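Side-chain contacts in glycoside hydrolase family 16 protein (Akkermansia muciniphila, PDB 6T2N), which probably cleaves mucin O-glycan chains internally, as an endo-acting beta-galactosidase that helps a gut bacterium to begin mucin breakdown: residues K71-G75 / V76-Q80; T85-R89 / P90-R94; V135-I138 / K139-N142; Y302-K305 / E306-Q309. One frame throughout, in Å; residues are numbered along the deposited sequence.

Interactions 1, 2 and 3 all reach one mixed sheet and touch one another, whereas interaction 4 caps a helix on the far side of the chain from interaction 1, their centres about 33 Å apart. The centres of interactions 1 and 2 are about 11 Å apart, and Gly75 N lies 2.9 Å from Tyr86 O, a probable hydrogen bond. Interaction 3, its centre about 14 Å from that of interaction 1, joins it where Lys71 O meets Thr136 N at 2.9 Å. Interaction 4 comes within about 7 Å of interaction 3, nearest atoms. The calcium site involves the other sheet: Gly98 follows strand 93-96, and Asp297 belongs to strand 292-302.

Interaction 1. Residues K71-G75 / V76-Q80; sequences KPELG and VIRNQ
Glu73 and Arg78 close this turn with a two-pronged salt bridge. Arg78 meets the carboxylate end-on, through NH1 and NH2: NH1 donates to Glu73 OE1 at 2.9 Å and NH2 to Glu73 OE2 at 2.7 Å. Each carboxylate oxygen uses its syn lone pair, both bonds are nearly straight, and the carboxylate and guanidinium planes lie only 8° apart, so the two groups form one flat pair although the side chains carrying them cross at about a right angle. The arginine reaches that far because its chain runs extended from CG to NE. Glu73 OE1 has a second hydrogen bond, to Ser134 OG, which ties the pair to strand 127-136 and probably helps to fix the rotation of the carboxylate.

Ile77 packs on the pair: CG2 sits 3.3 Å above one face of the Arg78 guanidinium, over its centre, while the other branch of the same side chain turns back to put CD1 3.6 Å from Leu74 O. Tyr86 packs against Glu73, Ile77 and Arg78.

The chain bends at Gly75, whose phi of 101° and psi of -166° would jam a CB against the preceding carbonyl oxygen, which calls for glycine. The whole is a salt-bridged loop that links strands 71-72 and 85-86, both of one sheet of the beta-jelly-roll sandwich that characterises glycoside hydrolase family 16.

Interaction 2. Residues T85-R89 / P90-R94; sequences TYTGR and PKNMR
Thr87 is the first residue here to reach across to Asn92. Its OG1, placed between the backbone N and the carbonyl carbon (chi1 89°), donates to Asn92 OD1 at 2.5 Å, lying in the carbonyl plane on a lone pair. The same hydroxyl oxygen accepts from Arg89 NE at 3.0 Å within the guanidinium plane, so it links the arginine to the asparagine.

Gly88 follows, and Met93 packs beside it: the methionine bends at its last torsion to set CE 3.8 Å from Gly88 O.

Arg89 carries most of the contact. A bend at chi3 (-43°) swings the guanidinium round to Asn92, where NH2 donates to OD1 at 2.6 Å, tilted from both flat groups, whose planes are 51° apart. OD1 is thus held by two donors, while Asn92 ND2 is taken up by Glu103 O and Thr131 OG1, leaving the amide little freedom to turn. Lys91 runs alongside the arginine in the same direction, with its CD 3.4 Å from Arg89 NH1; Glu107 OE1 forms salt bridges with both Arg89 and Lys91, which probably balances the two charges held side by side, and Phe109 adds a cation-pi contact to Arg89. The backbone closes where Arg89 O accepts from Asn92 N at 3.1 Å. Beyond it, Arg94 NH1 bonds both Pro90 O and Lys91 O.

Arg89 to Asn92 is a beta turn with helical backbone angles at Pro90 and Lys91, a compact connection from strand 85-86 of one jelly-roll sheet to strand 93-96 of the other.

Interaction 3. Residues V135-I138 / K139-N142; sequences VTTI and KTKN
Thr137 and Lys141 meet across a type I beta turn, Thr137 to Thr140, that ends strand 127-136. Thr137 OG1, set between its backbone N and carbonyl carbon (chi1 77°) and so aimed at Lys141 O, donates to it at 2.6 Å in the plane of the carbonyl, while Thr137 O accepts from Thr140 N at 2.6 Å and from Lys141 N at 3.0 Å. The former lies well above the carbonyl plane, the latter in it, on a lone pair. Thr140 OG1 rests 3.4 Å from Thr137 CB, the two side chains crossing at about a right angle, and the Thr140 hydroxyl is bonded to Lys69 O.

A shell further out, Thr136 OG1 accepts from Ile138 N at 3.1 Å, an ST turn that leads into the bend. Leu269 N bonds Thr137 OG1, joining the turn to strand 267-275. A valine in place of Thr137 would probably leave Lys141 O and Leu269 N without this hydroxyl partner, and the Lys141 N to Thr137 O bond to tie those two residues.

Lys141 lies against Trp56 in a cation-pi contact and folds over onto the next residue, its NZ donating to Asn142 O at 3.0 Å, nearly in line with that carbonyl bond.

Interaction 4. Residues Y302-K305 / E306-Q309; sequences YQTK and EHAQ
Thr304 turns its OG1 between the backbone N and the carbonyl carbon (chi1 67°), and His307 sets its ring anti to its own carbonyl carbon (chi1 -71°); together these torsions bring the hydroxyl to the edge of the imidazole, three residues on. Thr304 OG1 meets His307 ND1 near the ring plane, in a hydrogen bond of 2.7 Å. Glu306 lies beside the threonine, pointing the same way.

Thr304 is the N-cap of helix 305-311. Its carbonyl oxygen accepts from Ala308 N at 3.3 Å, and Lys305 O from Gln309 N at 2.9 Å, the first regular turn. Gln303 CB packs 4.0 Å from His307 CB, while Gln303 NE2 is bonded to Phe145 O.

The imidazole also stacks on Trp52. A leucine in place of His307 would probably leave Thr304 OG1 without this partner and Trp52 without its stacked ring.

The positive end of the helix dipole would tend to disfavour a proton on the ring, whereas Asp232, which His307 touches, would tend to favour one, so its charge is not settled by this contact. Either atom could donate in the bond between Thr304 OG1 and His307 ND1, and the same ND1 also receives a weak bond from Thr304 N at 3.4 Å.

Interaction 1. Residues K71-G75 / V76-Q80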
# COMPACT_ATOMS: atom_id res chain seq x y z
N LYS A 71 12.01 4.42 -0.24
CA LYS A 71 12.24 5.71 -0.92
C LYS A 71 10.96 6.50 -0.79
O LYS A 71 9.89 5.93 -0.67
CB LYS A 71 12.75 5.52 -2.34
CG LYS A 71 14.17 5.00 -2.36
CD LYS A 71 14.76 4.98 -3.74
CE LYS A 71 16.05 4.18 -3.82
NZ LYS A 71 17.19 4.92 -3.23
N PRO A 72 11.09 7.84 -0.66
CA PRO A 72 9.94 8.71 -0.54
C PRO A 72 9.33 8.80 -1.94
O PRO A 72 10.07 8.89 -2.89
CB PRO A 72 10.57 10.07 -0.09
CG PRO A 72 11.92 10.05 -0.73
CD PRO A 72 12.36 8.61 -0.59
N GLU A 73 8.02 8.80 -2.03
CA GLU A 73 7.37 9.28 -3.26
C GLU A 73 7.45 10.79 -3.13
O GLU A 73 7.33 11.23 -2.00
CB GLU A 73 5.92 8.81 -3.35
CG GLU A 73 5.70 7.31 -3.38
CD GLU A 73 4.35 6.98 -4.00
OE1 GLU A 73 3.36 7.43 -3.40
OE2 GLU A 73 4.31 6.34 -5.09
N LEU A 74 7.58 11.51 -4.24
CA LEU A 74 7.75 12.98 -4.28
C LEU A 74 6.71 13.65 -5.20
O LEU A 74 6.66 13.40 -6.43
CB LEU A 74 9.19 13.29 -4.71
CG LEU A 74 10.26 12.64 -3.83
CD1 LEU A 74 11.67 12.88 -4.35
CD2 LEU A 74 10.14 13.11 -2.39
N GLY A 75 5.87 14.49 -4.61
CA GLY A 75 4.98 15.37 -5.37
C GLY A 75 3.57 14.83 -5.43
O GLY A 75 3.22 13.95 -4.67
N VAL A 76 2.76 15.39 -6.31
CA VAL A 76 1.39 14.88 -6.51
C VAL A 76 1.47 13.67 -7.42
O VAL A 76 1.94 13.82 -8.51
CB VAL A 76 0.50 15.99 -7.07
CG1 VAL A 76 -0.88 15.45 -7.40
CG2 VAL A 76 0.46 17.21 -6.11
N ILE A 77 1.04 12.51 -6.95
CA ILE A 77 1.14 11.24 -7.72
C ILE A 77 -0.22 10.79 -8.26
O ILE A 77 -0.27 10.53 -9.44
CB ILE A 77 1.77 10.17 -6.83
CG1 ILE A 77 3.12 10.63 -6.30
CG2 ILE A 77 1.90 8.86 -7.60
CD1 ILE A 77 4.00 11.19 -7.38
N ARG A 78 -1.24 10.65 -7.40
CA ARG A 78 -2.53 9.97 -7.68
C ARG A 78 -3.77 10.75 -7.27
O ARG A 78 -3.79 11.34 -6.22
CB ARG A 78 -2.74 8.77 -6.76
CG ARG A 78 -1.64 7.76 -6.89
CD ARG A 78 -1.70 6.71 -5.80
NE ARG A 78 -0.45 6.09 -6.18
CZ ARG A 78 0.71 6.40 -5.64
NH1 ARG A 78 0.74 7.21 -4.60
NH2 ARG A 78 1.82 5.88 -6.10
N ASN A 79 -4.88 10.48 -7.96
CA ASN A 79 -6.23 10.76 -7.42
C ASN A 79 -6.50 12.27 -7.55
O ASN A 79 -6.10 13.08 -6.66
CB ASN A 79 -6.41 10.19 -6.01
CG ASN A 79 -7.87 10.03 -5.62
OD1 ASN A 79 -8.72 10.87 -5.91
ND2 ASN A 79 -8.16 8.94 -4.95
N GLN A 80 -7.17 12.62 -8.63
CA GLN A 80 -7.51 14.01 -8.98
C GLN A 80 -8.32 14.73 -7.87
O GLN A 80 -8.51 15.94 -7.96
CB GLN A 80 -8.23 13.90 -10.31
CG GLN A 80 -8.66 15.24 -10.84
CD GLN A 80 -9.04 15.09 -12.28
OE1 GLN A 80 -9.03 13.99 -12.79
NE2 GLN A 80 -9.41 16.19 -12.92

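Interaction 2. Residues T85-R89 / P90-R94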
# COMPACT_ATOMS: atom_id res chain seq x y z
N THR A 85 0.38 16.96 -1.32
CA THR A 85 1.67 16.70 -2.05
C THR A 85 2.62 15.96 -1.10
O THR A 85 2.50 16.13 0.11
CB THR A 85 2.27 17.98 -2.63
OG1 THR A 85 3.30 17.59 -3.52
CG2 THR A 85 2.86 18.87 -1.58
N TYR A 86 3.49 15.12 -1.65
CA TYR A 86 4.27 14.10 -0.89
C TYR A 86 5.73 14.55 -0.75
O TYR A 86 6.33 14.92 -1.78
CB TYR A 86 4.19 12.75 -1.64
CG TYR A 86 2.97 11.91 -1.39
CD1 TYR A 86 2.40 11.80 -0.13
CD2 TYR A 86 2.45 11.11 -2.39
CE1 TYR A 86 1.30 11.01 0.10
CE2 TYR A 86 1.35 10.32 -2.19
CZ TYR A 86 0.76 10.27 -0.94
OH TYR A 86 -0.34 9.48 -0.74
N THR A 87 6.35 14.47 0.43
CA THR A 87 7.76 14.97 0.57
C THR A 87 8.63 14.05 1.42
O THR A 87 8.10 13.39 2.29
CB THR A 87 7.89 16.37 1.18
OG1 THR A 87 7.97 16.15 2.59
CG2 THR A 87 6.78 17.33 0.78
N GLY A 88 9.94 14.09 1.17
CA GLY A 88 10.90 13.16 1.79
C GLY A 88 11.46 13.75 3.07
O GLY A 88 12.27 13.05 3.70
N ARG A 89 11.02 14.99 3.36
CA ARG A 89 11.32 15.89 4.51
C ARG A 89 10.94 15.21 5.81
O ARG A 89 9.89 14.61 5.90
CB ARG A 89 10.46 17.15 4.44
CG ARG A 89 10.76 18.09 3.27
CD ARG A 89 9.83 19.28 3.24
NE ARG A 89 8.45 18.92 3.51
CZ ARG A 89 7.56 19.62 4.22
NH1 ARG A 89 7.87 20.77 4.79
NH2 ARG A 89 6.32 19.16 4.37
N PRO A 90 11.71 15.29 6.91
CA PRO A 90 11.36 14.43 8.05
C PRO A 90 9.92 14.93 8.57
O PRO A 90 9.39 14.56 9.66
CB PRO A 90 12.52 14.82 9.01
CG PRO A 90 13.65 15.22 8.06
CD PRO A 90 12.94 16.08 7.05
N LYS A 91 9.51 16.04 8.23
CA LYS A 91 8.28 16.80 8.70
C LYS A 91 7.15 15.82 8.49
O LYS A 91 6.36 15.68 9.46
CB LYS A 91 8.07 18.18 8.04
CG LYS A 91 6.79 18.93 8.46
CD LYS A 91 6.61 20.35 7.92
CE LYS A 91 5.49 21.09 8.65
NZ LYS A 91 4.87 22.14 7.81
N ASN A 92 7.23 15.17 7.31
CA ASN A 92 6.30 14.13 6.75
C ASN A 92 6.79 12.68 6.97
O ASN A 92 5.94 11.79 7.04
CB ASN A 92 6.04 14.42 5.28
CG ASN A 92 5.55 15.84 5.02
OD1 ASN A 92 6.15 16.58 4.25
ND2 ASN A 92 4.42 16.22 5.63
N MET A 93 8.10 12.43 7.17
CA MET A 93 8.75 11.08 7.14
C MET A 93 9.89 10.95 8.14
O MET A 93 10.94 11.61 7.95
CB MET A 93 9.39 10.89 5.76
CG MET A 93 8.97 9.62 5.07
SD MET A 93 9.30 9.75 3.30
CE MET A 93 11.07 9.45 3.37
N ARG A 94 9.79 10.08 9.14
CA ARG A 94 10.88 9.93 10.15
C ARG A 94 10.57 8.78 11.10
O ARG A 94 9.37 8.38 11.18
CB ARG A 94 10.97 11.21 10.99
CG ARG A 94 9.55 11.60 11.49
CD ARG A 94 9.77 12.81 12.58
NE ARG A 94 8.58 13.19 13.32
CZ ARG A 94 7.50 13.75 12.83
NH1 ARG A 94 7.53 14.23 11.66
NH2 ARG A 94 6.51 14.08 13.61

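Interaction 3. Residues V135-I138 / K139-N142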
# COMPACT_ATOMS: atom_id res chain seq x y z
N VAL A 135 6.20 6.10 1.26
CA VAL A 135 7.41 5.30 0.95
C VAL A 135 7.02 4.17 0.01
O VAL A 135 5.91 3.62 0.16
CB VAL A 135 8.09 4.75 2.22
CG1 VAL A 135 8.82 5.84 2.97
CG2 VAL A 135 7.13 4.01 3.13
N THR A 136 7.94 3.78 -0.86
CA THR A 136 7.69 2.76 -1.89
C THR A 136 8.91 1.86 -1.94
O THR A 136 10.06 2.40 -1.82
CB THR A 136 7.39 3.44 -3.23
OG1 THR A 136 7.30 2.45 -4.26
CG2 THR A 136 8.44 4.49 -3.57
N THR A 137 8.70 0.57 -2.14
CA THR A 137 9.82 -0.38 -2.33
C THR A 137 10.10 -0.51 -3.83
O THR A 137 10.95 -1.31 -4.18
CB THR A 137 9.54 -1.68 -1.58
OG1 THR A 137 8.60 -2.50 -2.30
CG2 THR A 137 9.06 -1.42 -0.17
N ILE A 138 9.44 0.29 -4.67
CA ILE A 138 9.40 0.04 -6.15
C ILE A 138 10.82 -0.35 -6.56
O ILE A 138 10.95 -1.37 -7.25
CB ILE A 138 8.84 1.21 -6.99
CG1 ILE A 138 8.49 0.78 -8.43
CG2 ILE A 138 9.76 2.41 -6.96
CD1 ILE A 138 7.93 1.87 -9.33
N LYS A 139 11.80 0.36 -6.00
CA LYS A 139 13.22 0.31 -6.42
C LYS A 139 14.08 -0.43 -5.41
O LYS A 139 15.28 -0.52 -5.63
CB LYS A 139 13.75 1.73 -6.62
CG LYS A 139 13.53 2.26 -8.03
CD LYS A 139 14.01 3.65 -8.32
CE LYS A 139 13.62 4.02 -9.74
NZ LYS A 139 13.99 5.42 -10.07
N THR A 140 13.52 -0.98 -4.35
CA THR A 140 14.35 -1.55 -3.26
C THR A 140 14.06 -3.04 -3.12
O THR A 140 15.02 -3.80 -3.03
CB THR A 140 14.13 -0.71 -2.00
OG1 THR A 140 12.81 -0.91 -1.48
CG2 THR A 140 14.33 0.76 -2.30
N LYS A 141 12.79 -3.43 -3.11
CA LYS A 141 12.36 -4.84 -2.92
C LYS A 141 11.01 -5.15 -3.58
O LYS A 141 9.98 -4.49 -3.26
CB LYS A 141 12.22 -5.14 -1.43
CG LYS A 141 11.93 -6.60 -1.12
CD LYS A 141 13.20 -7.41 -1.10
CE LYS A 141 12.93 -8.86 -0.76
NZ LYS A 141 12.69 -9.62 -2.01
N ASN A 142 11.00 -6.19 -4.42
CA ASN A 142 9.79 -6.85 -4.97
C ASN A 142 9.48 -8.10 -4.16
O ASN A 142 10.42 -8.73 -3.73
CB ASN A 142 9.99 -7.32 -6.40
CG ASN A 142 10.33 -6.17 -7.30
OD1 ASN A 142 10.85 -6.40 -8.38
ND2 ASN A 142 10.05 -4.95 -6.86

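Interaction 4. Residues Y302-K305 / E306-Q309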
# COMPACT_ATOMS: atom_id res chain seq x y z
N TYR A 302 7.93 -13.05 5.19
CA TYR A 302 8.37 -14.47 5.39
C TYR A 302 8.00 -15.39 4.20
O TYR A 302 6.99 -15.12 3.50
CB TYR A 302 7.76 -15.10 6.64
CG TYR A 302 8.03 -14.42 7.96
CD1 TYR A 302 7.30 -13.31 8.36
CD2 TYR A 302 8.95 -14.94 8.86
CE1 TYR A 302 7.49 -12.71 9.59
CE2 TYR A 302 9.15 -14.35 10.10
CZ TYR A 302 8.42 -13.24 10.47
OH TYR A 302 8.61 -12.64 11.69
N GLN A 303 8.76 -16.48 4.01
CA GLN A 303 8.58 -17.48 2.91
C GLN A 303 8.88 -18.92 3.39
O GLN A 303 9.96 -19.16 3.96
CB GLN A 303 9.51 -17.18 1.72
CG GLN A 303 9.07 -15.97 0.87
CD GLN A 303 9.92 -15.79 -0.45
OE1 GLN A 303 11.18 -16.03 -0.27
NE2 GLN A 303 9.31 -15.26 -1.62
N THR A 304 8.00 -19.87 3.11
CA THR A 304 8.34 -21.32 3.24
C THR A 304 9.22 -21.69 2.05
O THR A 304 9.23 -20.91 1.05
CB THR A 304 7.10 -22.22 3.38
OG1 THR A 304 6.31 -22.25 2.19
CG2 THR A 304 6.23 -21.82 4.56
N LYS A 305 9.95 -22.81 2.16
CA LYS A 305 10.67 -23.45 1.03
C LYS A 305 9.74 -23.40 -0.18
O LYS A 305 10.18 -23.03 -1.29
CB LYS A 305 11.01 -24.90 1.40
CG LYS A 305 11.77 -25.69 0.33
CD LYS A 305 13.25 -25.91 0.64
CE LYS A 305 13.51 -27.08 1.56
NZ LYS A 305 14.89 -27.09 2.10
N GLU A 306 8.47 -23.74 0.10
CA GLU A 306 7.35 -23.82 -0.86
C GLU A 306 7.18 -22.49 -1.61
O GLU A 306 7.11 -22.50 -2.87
CB GLU A 306 6.12 -24.25 -0.05
CG GLU A 306 4.89 -24.56 -0.88
CD GLU A 306 4.93 -25.88 -1.64
OE1 GLU A 306 6.01 -26.53 -1.63
OE2 GLU A 306 3.89 -26.24 -2.24
N HIS A 307 7.10 -21.35 -0.90
CA HIS A 307 6.78 -19.98 -1.47
C HIS A 307 7.92 -19.44 -2.38
O HIS A 307 7.57 -18.88 -3.53
CB HIS A 307 6.54 -18.88 -0.43
CG HIS A 307 5.16 -19.14 0.32
ND1 HIS A 307 5.05 -19.92 1.48
CD2 HIS A 307 3.78 -18.73 0.12
CE1 HIS A 307 3.73 -19.94 1.97
NE2 HIS A 307 2.88 -19.26 1.12
N ALA A 308 9.16 -19.72 -2.01
CA ALA A 308 10.34 -19.40 -2.86
C ALA A 308 10.45 -20.36 -4.05
O ALA A 308 10.95 -19.91 -5.11
CB ALA A 308 11.56 -19.45 -1.99
N GLN A 309 10.03 -21.63 -3.87
CA GLN A 309 9.93 -22.69 -4.91
C GLN A 309 9.00 -22.23 -6.05
O GLN A 309 9.45 -22.21 -7.25
CB GLN A 309 9.41 -23.96 -4.24
CG GLN A 309 9.73 -25.27 -4.94
CD GLN A 309 10.50 -26.20 -4.03
OE1 GLN A 309 10.50 -26.06 -2.80
NE2 GLN A 309 11.15 -27.18 -4.63